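Local coordinates for MAR1 Ribonuclease (Caenorhabditis elegans, PDB 2B34), which probably acts as a hydrolase of the isochorismatase family, possibly a ribonuclease, at residues E58-P61 / K62-H66; G65-P69 / T70-G74; T119-L122 / L123-G126; F146-K149 / Q150-Q153. One frame throughout, in Å; residues are numbered along the deposited sequence.

Interaction 1 of 4, residues E58-P61 / K62-H66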
loop_
_atom_site.group_PDB
_atom_site.type_symbol
_atom_site.label_atom_id
_atom_site.label_comp_id
_atom_site.label_asym_id
_atom_site.label_seq_id
_atom_site.Cartn_x
_atom_site.Cartn_y
_atom_site.Cartn_z
ATOM N N GLU A 58 28.281 -12.680 -5.405
ATOM C CA GLU A 58 28.000 -14.043 -4.973
ATOM C C GLU A 58 28.259 -14.165 -3.471
ATOM O O GLU A 58 29.342 -13.819 -2.990
ATOM C CB GLU A 58 28.846 -15.050 -5.760
ATOM C CG GLU A 58 28.694 -14.933 -7.274
ATOM C CD GLU A 58 29.540 -15.926 -8.051
ATOM O OE1 GLU A 58 30.548 -16.418 -7.507
ATOM O OE2 GLU A 58 29.191 -16.207 -9.220
ATOM N N GLN A 59 27.249 -14.629 -2.741
ATOM C CA GLN A 59 27.347 -14.845 -1.300
ATOM C C GLN A 59 28.037 -16.172 -1.024
ATOM O O GLN A 59 27.606 -17.210 -1.526
ATOM C CB GLN A 59 25.954 -14.832 -0.655
ATOM C CG GLN A 59 25.910 -15.213 0.839
ATOM C CD GLN A 59 26.310 -14.081 1.779
ATOM O OE1 GLN A 59 26.571 -14.309 2.962
ATOM N NE2 GLN A 59 26.344 -12.861 1.265
ATOM N N TYR A 60 29.106 -16.120 -0.232
ATOM C CA TYR A 60 29.865 -17.307 0.182
ATOM C C TYR A 60 29.842 -18.434 -0.867
ATOM O O TYR A 60 29.311 -19.515 -0.604
ATOM C CB TYR A 60 29.359 -17.802 1.548
ATOM C CG TYR A 60 30.223 -18.861 2.211
ATOM C CD1 TYR A 60 31.543 -18.591 2.579
ATOM C CD2 TYR A 60 29.710 -20.129 2.487
ATOM C CE1 TYR A 60 32.332 -19.567 3.190
ATOM C CE2 TYR A 60 30.488 -21.105 3.099
ATOM C CZ TYR A 60 31.792 -20.819 3.447
ATOM O OH TYR A 60 32.560 -21.791 4.051
ATOM N N PRO A 61 30.418 -18.181 -2.063
ATOM C CA PRO A 61 30.343 -19.162 -3.152
ATOM C C PRO A 61 30.978 -20.533 -2.855
ATOM O O PRO A 61 30.755 -21.480 -3.605
ATOM C CB PRO A 61 31.056 -18.461 -4.317
ATOM C CG PRO A 61 31.882 -17.407 -3.695
ATOM C CD PRO A 61 31.148 -16.966 -2.476
ATOM N N LYS A 62 31.748 -20.635 -1.772
ATOM C CA LYS A 62 32.304 -21.916 -1.329
ATOM C C LYS A 62 31.199 -22.880 -0.883
ATOM O O LYS A 62 31.275 -24.085 -1.133
ATOM C CB LYS A 62 33.314 -21.699 -0.198
ATOM C CG LYS A 62 34.065 -22.958 0.218
ATOM C CD LYS A 62 35.091 -22.676 1.297
ATOM C CE LYS A 62 35.751 -23.970 1.778
ATOM N NZ LYS A 62 34.755 -24.914 2.381
ATOM N N GLY A 63 30.175 -22.344 -0.227
ATOM C CA GLY A 63 29.051 -23.154 0.229
ATOM C C GLY A 63 27.824 -23.058 -0.658
ATOM O O GLY A 63 27.039 -24.003 -0.743
ATOM N N LEU A 64 27.667 -21.923 -1.332
ATOM C CA LEU A 64 26.444 -21.636 -2.080
ATOM C C LEU A 64 26.615 -21.769 -3.598
ATOM O O LEU A 64 25.648 -21.636 -4.354
ATOM C CB LEU A 64 25.908 -20.244 -1.702
ATOM C CG LEU A 64 25.316 -20.003 -0.301
ATOM C CD1 LEU A 64 26.301 -20.254 0.835
ATOM C CD2 LEU A 64 24.795 -18.589 -0.195
ATOM N N GLY A 65 27.842 -22.044 -4.035
ATOM C CA GLY A 65 28.144 -22.164 -5.459
ATOM C C GLY A 65 28.153 -20.813 -6.150
ATOM O O GLY A 65 28.111 -19.769 -5.494
ATOM N N HIS A 66 28.182 -20.836 -7.478
ATOM C CA HIS A 66 28.344 -19.624 -8.273
ATOM C C HIS A 66 27.068 -19.194 -9.001
ATOM O O HIS A 66 26.095 -19.945 -9.055
ATOM C CB HIS A 66 29.501 -19.814 -9.262
ATOM C CG HIS A 66 30.809 -20.116 -8.597
ATOM N ND1 HIS A 66 31.545 -19.158 -7.934
ATOM C CD2 HIS A 66 31.504 -21.273 -8.478
ATOM C CE1 HIS A 66 32.639 -19.708 -7.440
ATOM N NE2 HIS A 66 32.638 -20.991 -7.754
HETATM O O HOH W 1 33.549 -24.516 4.982
#
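Glu58 and His66 meet where the chain leaves a strand, rounds a single helical turn and comes back on itself. From CB, the Glu58 side chain runs with CG anti to the carbonyl carbon (chi1 -55°) and stays extended, which carries the carboxylate across to the histidine. CD lies 3.9 Å from His66 CA, and the two oxygens then divide the work. OE1 accepts from His66 ND1 at 2.9 Å in a nearly straight bond (171°). The donor comes from the syn side but out of the carboxylate plane, while OE1 lies close to the imidazole plane. OE2 rests 3.6 Å from His66 CB and takes its own hydrogen bond from the hydroxyl of Thr67. Without the carboxylate, as with an alanine here, His66 ND1 and Thr67 OG1 would probably lose their acceptor and the imidazole would be freer to turn. Pro61 CB packs against the same imidazole, and a proline suits a helix's first turn, where its nitrogen needs no hydrogen. Tyr60, at the N-cap, offers its carbonyl O to Gly63 N and Leu64 N, each at 3.0 Å. Lys62 CB sits over one face of the tyrosine ring, 4.2 Å from its centroid, and water 1 links Tyr60 OH to Lys62 NZ. Glu58 lies next to the end of strand 54-59, which pairs with strand 81-84; helix 61-64 then brings Leu64 onto Phe26.

Interaction 2 of 4, residues G65-P69 / T70-G74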
loop_
_atom_site.group_PDB
_atom_site.type_symbol
_atom_site.label_atom_id
_atom_site.label_comp_id
_atom_site.label_asym_id
_atom_site.label_seq_id
_atom_site.Cartn_x
_atom_site.Cartn_y
_atom_site.Cartn_z
ATOM N N GLY A 65 27.842 -22.044 -4.035
ATOM C CA GLY A 65 28.144 -22.164 -5.459
ATOM C C GLY A 65 28.153 -20.813 -6.150
ATOM O O GLY A 65 28.111 -19.769 -5.494
ATOM N N HIS A 66 28.182 -20.836 -7.478
ATOM C CA HIS A 66 28.344 -19.624 -8.273
ATOM C C HIS A 66 27.068 -19.194 -9.001
ATOM O O HIS A 66 26.095 -19.945 -9.055
ATOM C CB HIS A 66 29.501 -19.814 -9.262
ATOM C CG HIS A 66 30.809 -20.116 -8.597
ATOM N ND1 HIS A 66 31.545 -19.158 -7.934
ATOM C CD2 HIS A 66 31.504 -21.273 -8.478
ATOM C CE1 HIS A 66 32.639 -19.708 -7.440
ATOM N NE2 HIS A 66 32.638 -20.991 -7.754
ATOM N N THR A 67 27.089 -17.982 -9.558
ATOM C CA THR A 67 25.989 -17.460 -10.376
ATOM C C THR A 67 25.525 -18.498 -11.408
ATOM O O THR A 67 26.347 -19.106 -12.102
ATOM C CB THR A 67 26.396 -16.141 -11.094
ATOM O OG1 THR A 67 26.841 -15.181 -10.129
ATOM C CG2 THR A 67 25.233 -15.544 -11.884
ATOM N N VAL A 68 24.207 -18.696 -11.478
ATOM C CA VAL A 68 23.561 -19.602 -12.432
ATOM C C VAL A 68 24.096 -19.387 -13.859
ATOM O O VAL A 68 24.091 -18.257 -14.360
ATOM C CB VAL A 68 22.013 -19.430 -12.383
ATOM C CG1 VAL A 68 21.322 -20.150 -13.539
ATOM C CG2 VAL A 68 21.465 -19.912 -11.039
ATOM N N PRO A 69 24.590 -20.470 -14.501
ATOM C CA PRO A 69 25.200 -20.439 -15.837
ATOM C C PRO A 69 24.508 -19.544 -16.869
ATOM O O PRO A 69 25.176 -18.727 -17.504
ATOM C CB PRO A 69 25.153 -21.907 -16.263
ATOM C CG PRO A 69 25.363 -22.638 -14.980
ATOM C CD PRO A 69 24.622 -21.836 -13.935
ATOM N N THR A 70 23.192 -19.688 -17.020
ATOM C CA THR A 70 22.423 -18.915 -18.003
ATOM C C THR A 70 22.603 -17.404 -17.837
ATOM O O THR A 70 22.669 -16.677 -18.823
ATOM C CB THR A 70 20.916 -19.247 -17.939
ATOM O OG1 THR A 70 20.745 -20.667 -17.857
ATOM C CG2 THR A 70 20.203 -18.739 -19.183
ATOM N N LEU A 71 22.686 -16.949 -16.589
ATOM C CA LEU A 71 22.861 -15.525 -16.303
ATOM C C LEU A 71 24.252 -15.042 -16.705
ATOM O O LEU A 71 24.396 -13.955 -17.272
ATOM C CB LEU A 71 22.583 -15.221 -14.824
ATOM C CG LEU A 71 21.177 -15.541 -14.289
ATOM C CD1 LEU A 71 21.120 -15.358 -12.790
ATOM C CD2 LEU A 71 20.097 -14.711 -14.967
ATOM N N LYS A 72 25.263 -15.861 -16.416
ATOM C CA LYS A 72 26.649 -15.573 -16.790
ATOM C C LYS A 72 26.837 -15.515 -18.303
ATOM O O LYS A 72 27.627 -14.716 -18.795
ATOM C CB LYS A 72 27.599 -16.609 -16.186
ATOM C CG LYS A 72 27.736 -16.515 -14.678
ATOM C CD LYS A 72 28.755 -17.514 -14.135
ATOM C CE LYS A 72 30.184 -17.035 -14.356
ATOM N NZ LYS A 72 31.171 -17.957 -13.729
ATOM N N GLU A 73 26.096 -16.357 -19.026
ATOM C CA GLU A 73 26.128 -16.399 -20.494
ATOM C C GLU A 73 25.749 -15.063 -21.130
ATOM O O GLU A 73 26.255 -14.716 -22.196
ATOM C CB GLU A 73 25.177 -17.475 -21.024
ATOM C CG GLU A 73 25.647 -18.904 -20.855
ATOM C CD GLU A 73 24.658 -19.909 -21.434
ATOM O OE1 GLU A 73 24.410 -19.880 -22.663
ATOM O OE2 GLU A 73 24.129 -20.731 -20.656
ATOM N N GLY A 74 24.852 -14.329 -20.479
ATOM C CA GLY A 74 24.367 -13.056 -21.015
ATOM C C GLY A 74 25.136 -11.823 -20.572
ATOM O O GLY A 74 24.962 -10.744 -21.144
#
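Leu71 packs back on Val68 in the first turn of a helix and is the buried apolar residue of segment 70-74. Its N donates to Val68 O at 2.9 Å, Val68 being at the N-cap position. Its CD1 leans on Val68 CB at 4.2 Å, while its CB meets Thr67 CG2, so a branched aliphatic chain suits a position pointing into the protein. Lys72 makes its contact with the carbon part of its chain. With CG anti to the carbonyl carbon (chi1 -69°), the chain heads back along the preceding loop, and CG packs on Thr67 CB at 3.8 Å. The bend at chi3 (78°) then brings CD to 3.5 Å from Thr67 O. Lys72 N adds a weak bond to Val68 O. The Thr67 hydroxyl turns to Glu58, and its carbons meet the lysine. Glu73 closes the first full turn, its N bonding to Pro69 O at 3.0 Å; its CG lies 3.4 Å from the same oxygen. Gly74 N then reaches back to Leu71 O. Helix 69-74 lies beside helix 33-49, where Leu71 packs on Ile37, Ser40 and Ile44 and Val68 touches Phe33; Arg48 of that helix bonds to Gly74 O, and the backbone of Val68 bonds to Leu22.

Interaction 3 of 4, residues T119-L122 / L123-G126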
loop_
_atom_site.group_PDB
_atom_site.type_symbol
_atom_site.label_atom_id
_atom_site.label_comp_id
_atom_site.label_asym_id
_atom_site.label_seq_id
_atom_site.Cartn_x
_atom_site.Cartn_y
_atom_site.Cartn_z
ATOM N N THR A 119 19.446 -2.463 -0.953
ATOM C CA THR A 119 18.511 -1.354 -1.184
ATOM C C THR A 119 18.701 -0.216 -0.174
ATOM O O THR A 119 18.836 0.944 -0.568
ATOM C CB THR A 119 17.036 -1.858 -1.181
ATOM O OG1 THR A 119 16.813 -2.681 -2.333
ATOM C CG2 THR A 119 16.041 -0.701 -1.192
ATOM N N TYR A 120 18.722 -0.555 1.116
ATOM C CA TYR A 120 18.939 0.431 2.182
ATOM C C TYR A 120 20.285 1.141 2.061
ATOM O O TYR A 120 20.359 2.368 2.173
ATOM C CB TYR A 120 18.859 -0.222 3.565
ATOM C CG TYR A 120 17.478 -0.585 4.069
ATOM C CD1 TYR A 120 16.315 -0.128 3.430
ATOM C CD2 TYR A 120 17.335 -1.365 5.222
ATOM C CE1 TYR A 120 15.049 -0.466 3.920
ATOM C CE2 TYR A 120 16.082 -1.701 5.717
ATOM C CZ TYR A 120 14.945 -1.250 5.067
ATOM O OH TYR A 120 13.708 -1.589 5.575
ATOM N N ASP A 121 21.344 0.360 1.845
ATOM C CA ASP A 121 22.693 0.899 1.660
ATOM C C ASP A 121 22.776 1.837 0.454
ATOM O O ASP A 121 23.406 2.891 0.527
ATOM C CB ASP A 121 23.712 -0.236 1.510
ATOM C CG ASP A 121 24.160 -0.809 2.842
ATOM O OD1 ASP A 121 23.662 -0.374 3.904
ATOM O OD2 ASP A 121 25.028 -1.701 2.828
ATOM N N LEU A 122 22.141 1.441 -0.648
ATOM C CA LEU A 122 22.094 2.259 -1.860
ATOM C C LEU A 122 21.353 3.571 -1.630
ATOM O O LEU A 122 21.828 4.632 -2.031
ATOM C CB LEU A 122 21.445 1.487 -3.011
ATOM C CG LEU A 122 22.232 0.347 -3.659
ATOM C CD1 LEU A 122 21.339 -0.426 -4.614
ATOM C CD2 LEU A 122 23.461 0.873 -4.378
ATOM N N LEU A 123 20.193 3.487 -0.980
ATOM C CA LEU A 123 19.388 4.669 -0.675
ATOM C C LEU A 123 20.115 5.642 0.257
ATOM O O LEU A 123 19.980 6.855 0.110
ATOM C CB LEU A 123 18.025 4.269 -0.094
ATOM C CG LEU A 123 17.029 3.580 -1.038
ATOM C CD1 LEU A 123 15.860 3.020 -0.251
ATOM C CD2 LEU A 123 16.542 4.516 -2.141
ATOM N N GLU A 124 20.887 5.100 1.202
ATOM C CA GLU A 124 21.725 5.901 2.103
ATOM C C GLU A 124 22.772 6.722 1.349
ATOM O O GLU A 124 23.099 7.844 1.750
ATOM C CB GLU A 124 22.420 5.008 3.132
ATOM C CG GLU A 124 21.554 4.655 4.327
ATOM C CD GLU A 124 22.137 3.545 5.189
ATOM O OE1 GLU A 124 23.241 3.036 4.884
ATOM O OE2 GLU A 124 21.475 3.175 6.181
ATOM N N ARG A 125 23.286 6.155 0.257
ATOM C CA ARG A 125 24.264 6.823 -0.606
ATOM C C ARG A 125 23.632 7.850 -1.559
ATOM O O ARG A 125 24.332 8.478 -2.360
ATOM C CB ARG A 125 25.059 5.783 -1.401
ATOM C CG ARG A 125 26.157 5.086 -0.612
ATOM C CD ARG A 125 26.577 3.787 -1.290
ATOM N NE ARG A 125 27.786 3.208 -0.705
ATOM C CZ ARG A 125 27.812 2.431 0.376
ATOM N NH1 ARG A 125 26.694 2.129 1.023
ATOM N NH2 ARG A 125 28.969 1.959 0.818
ATOM N N GLY A 126 22.314 8.017 -1.474
ATOM C CA GLY A 126 21.597 8.979 -2.312
ATOM C C GLY A 126 21.288 8.489 -3.718
ATOM O O GLY A 126 20.952 9.285 -4.598
HETATM O O HOH W 2 25.431 2.693 3.342
#
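Leu123 folds back over Thr119, one helical turn earlier, and this is the tight side of the contact. The two side chains run alongside each other, with Leu123 CD1 3.8 Å from Thr119 CG2. Leu123 CG also lies 3.2 Å from Thr119 O, the carbonyl that accepts from Leu123 N at 2.9 Å. Threonine suits this buried place because its hydroxyl bonds to Val115 O within the helix, leaving the methyl for apolar neighbours. Both residues face Val129 of strand 128-137, and Leu122 reaches that valine and Val104. They thus seat helix 114-124 as the crossover of a beta-alpha-beta unit between strands 103-109 and 128-137, in the alpha/beta fold of the isochorismatase family.

The other side is polar, and its exposed end is formed by Glu124, Arg125 and Gly126. Asp121 there is still buried and held by outside partners: OD2 bonds to Ser88, and OD1 forms a salt bridge with NH1 of Arg9 of the second subunit. Asp121 OD1 and Glu124 OE1 come within 3.6 Å of each other, a like-charged pair probably eased by that Arg9 NH1, which also forms a salt bridge with Glu124 OE2. Water 2 donates to Glu124 OE1 at 2.7 Å and, weakly, to Asp121 O. That carbonyl also accepts from Arg125 N at 3.3 Å, and a weak bond from Arg125 NH1 reaches it at the guanidinium edge. The Arg125 chain runs extended to NE, and the turn at chi4 (84°) brings NH1 back to Asp121 O. Gly126, with positive phi (81°), finishes the helix in a Schellman motif, a conformation that glycine adopts easily.

Interaction 4 of 4, residues F146-K149 / Q150-Q153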
loop_
_atom_site.group_PDB
_atom_site.type_symbol
_atom_site.label_atom_id
_atom_site.label_comp_id
_atom_site.label_asym_id
_atom_site.label_seq_id
_atom_site.Cartn_x
_atom_site.Cartn_y
_atom_site.Cartn_z
ATOM N N PHE A 146 6.642 -8.658 2.155
ATOM C CA PHE A 146 6.970 -7.541 3.022
ATOM C C PHE A 146 8.331 -6.931 2.733
ATOM O O PHE A 146 8.577 -5.791 3.108
ATOM C CB PHE A 146 6.796 -7.926 4.495
ATOM C CG PHE A 146 5.357 -8.008 4.911
ATOM C CD1 PHE A 146 4.678 -6.865 5.332
ATOM C CD2 PHE A 146 4.663 -9.215 4.835
ATOM C CE1 PHE A 146 3.332 -6.924 5.691
ATOM C CE2 PHE A 146 3.318 -9.287 5.195
ATOM C CZ PHE A 146 2.652 -8.138 5.627
ATOM N N ALA A 147 9.200 -7.681 2.052
ATOM C CA ALA A 147 10.456 -7.124 1.549
ATOM C C ALA A 147 10.143 -5.930 0.662
ATOM O O ALA A 147 10.716 -4.861 0.842
ATOM C CB ALA A 147 11.244 -8.158 0.775
ATOM N N PHE A 148 9.207 -6.120 -0.269
ATOM C CA PHE A 148 8.803 -5.067 -1.202
ATOM C C PHE A 148 8.205 -3.870 -0.459
ATOM O O PHE A 148 8.475 -2.721 -0.805
ATOM C CB PHE A 148 7.804 -5.606 -2.236
ATOM C CG PHE A 148 8.372 -6.662 -3.167
ATOM C CD1 PHE A 148 9.690 -6.593 -3.620
ATOM C CD2 PHE A 148 7.566 -7.708 -3.616
ATOM C CE1 PHE A 148 10.204 -7.563 -4.489
ATOM C CE2 PHE A 148 8.069 -8.684 -4.490
ATOM C CZ PHE A 148 9.393 -8.607 -4.928
ATOM N N LYS A 149 7.401 -4.155 0.563
ATOM C CA LYS A 149 6.803 -3.126 1.415
ATOM C C LYS A 149 7.863 -2.280 2.125
ATOM O O LYS A 149 7.781 -1.054 2.116
ATOM C CB LYS A 149 5.859 -3.751 2.446
ATOM C CG LYS A 149 4.693 -4.534 1.844
ATOM C CD LYS A 149 3.510 -4.619 2.808
ATOM C CE LYS A 149 2.468 -3.519 2.547
ATOM N NZ LYS A 149 2.993 -2.117 2.701
ATOM N N GLN A 150 8.853 -2.941 2.726
ATOM C CA GLN A 150 9.952 -2.252 3.411
ATOM C C GLN A 150 10.789 -1.438 2.434
ATOM O O GLN A 150 11.225 -0.331 2.754
ATOM C CB GLN A 150 10.851 -3.245 4.149
ATOM C CG GLN A 150 10.152 -4.024 5.244
ATOM C CD GLN A 150 10.973 -5.192 5.754
ATOM O OE1 GLN A 150 11.892 -5.014 6.549
ATOM N NE2 GLN A 150 10.630 -6.398 5.311
ATOM N N MET A 151 11.017 -1.997 1.247
ATOM C CA MET A 151 11.766 -1.307 0.203
ATOM C C MET A 151 11.078 -0.008 -0.206
ATOM O O MET A 151 11.724 1.035 -0.282
ATOM C CB MET A 151 11.972 -2.212 -1.014
ATOM C CG MET A 151 12.944 -3.354 -0.789
ATOM S SD MET A 151 12.835 -4.564 -2.121
ATOM C CE MET A 151 13.456 -6.023 -1.320
ATOM N N GLU A 152 9.771 -0.069 -0.450
ATOM C CA GLU A 152 9.029 1.122 -0.870
ATOM C C GLU A 152 8.832 2.139 0.259
ATOM O O GLU A 152 8.770 3.338 -0.005
ATOM C CB GLU A 152 7.704 0.761 -1.553
ATOM C CG GLU A 152 6.498 0.644 -0.637
ATOM C CD GLU A 152 5.235 0.285 -1.390
ATOM O OE1 GLU A 152 5.029 0.817 -2.505
ATOM O OE2 GLU A 152 4.450 -0.535 -0.867
ATOM N N GLN A 153 8.733 1.662 1.502
ATOM C CA GLN A 153 8.701 2.546 2.675
ATOM C C GLN A 153 9.966 3.406 2.733
ATOM O O GLN A 153 9.907 4.589 3.073
ATOM C CB GLN A 153 8.553 1.745 3.980
ATOM C CG GLN A 153 7.146 1.207 4.268
ATOM C CD GLN A 153 7.055 0.469 5.607
ATOM O OE1 GLN A 153 7.379 -0.717 5.709
ATOM N NE2 GLN A 153 6.603 1.174 6.634
#
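Phe146 O is gripped twice by Gln150: the backbone N donates at 2.9 Å and the side-chain NE2 at 3.1 Å. The two donors reach the oxygen from opposite faces of the carbonyl plane, NE2 standing well above it. Gln150 makes this possible by keeping CG anti to the carbonyl carbon (chi1 -62°), which lays the chain back over the previous turn with CG 3.2 Å from the same oxygen. Its OE1 bonds to Thr159 of the second subunit, so both ends of the amide are held. A leucine in its place would probably leave Thr159 of the second subunit without this partner and Phe146 O with one donor fewer. On another side, Met151 spans two residues: CE touches Ala147 CB at 3.7 Å, while SD meets the edge of the Phe148 ring at CD1, 4.0 Å away, a Met-aromatic contact. Alanine's single methyl lets the Met151 methyl come close to the helix backbone. Lys149 NZ stays 4.2 Å from Glu152 OE2 of its own chain, too far for a salt bridge; it pairs instead with Glu152 of the second subunit. The chemistry implies a helix apolar towards strand 128-137 and mixed at the subunit interface, where amides and charges stand beside apolar packing.

Interactions 1 and 2 adjoin: they share Gly65 and His66 and are tied by the glutamate's second oxygen. Both are partly buried turns where the first backbone bonds of a short helix form; interaction 1 adds a His-carboxylate bond. Interactions 3 and 4 lie within two longer crossover helices that flank strand 128-137 in sequence, and they pack together: Tyr120 OH is 3.6 Å from Gln150 CB. Interaction 2 lies across the chain's centre from both, their centres about 26 and 27 Å from its own. Interaction 4 is the most buried. Both helix contacts also reach the second subunit, 3 through salt bridges to Arg9, 4 through amides and a lysine-glutamate pair.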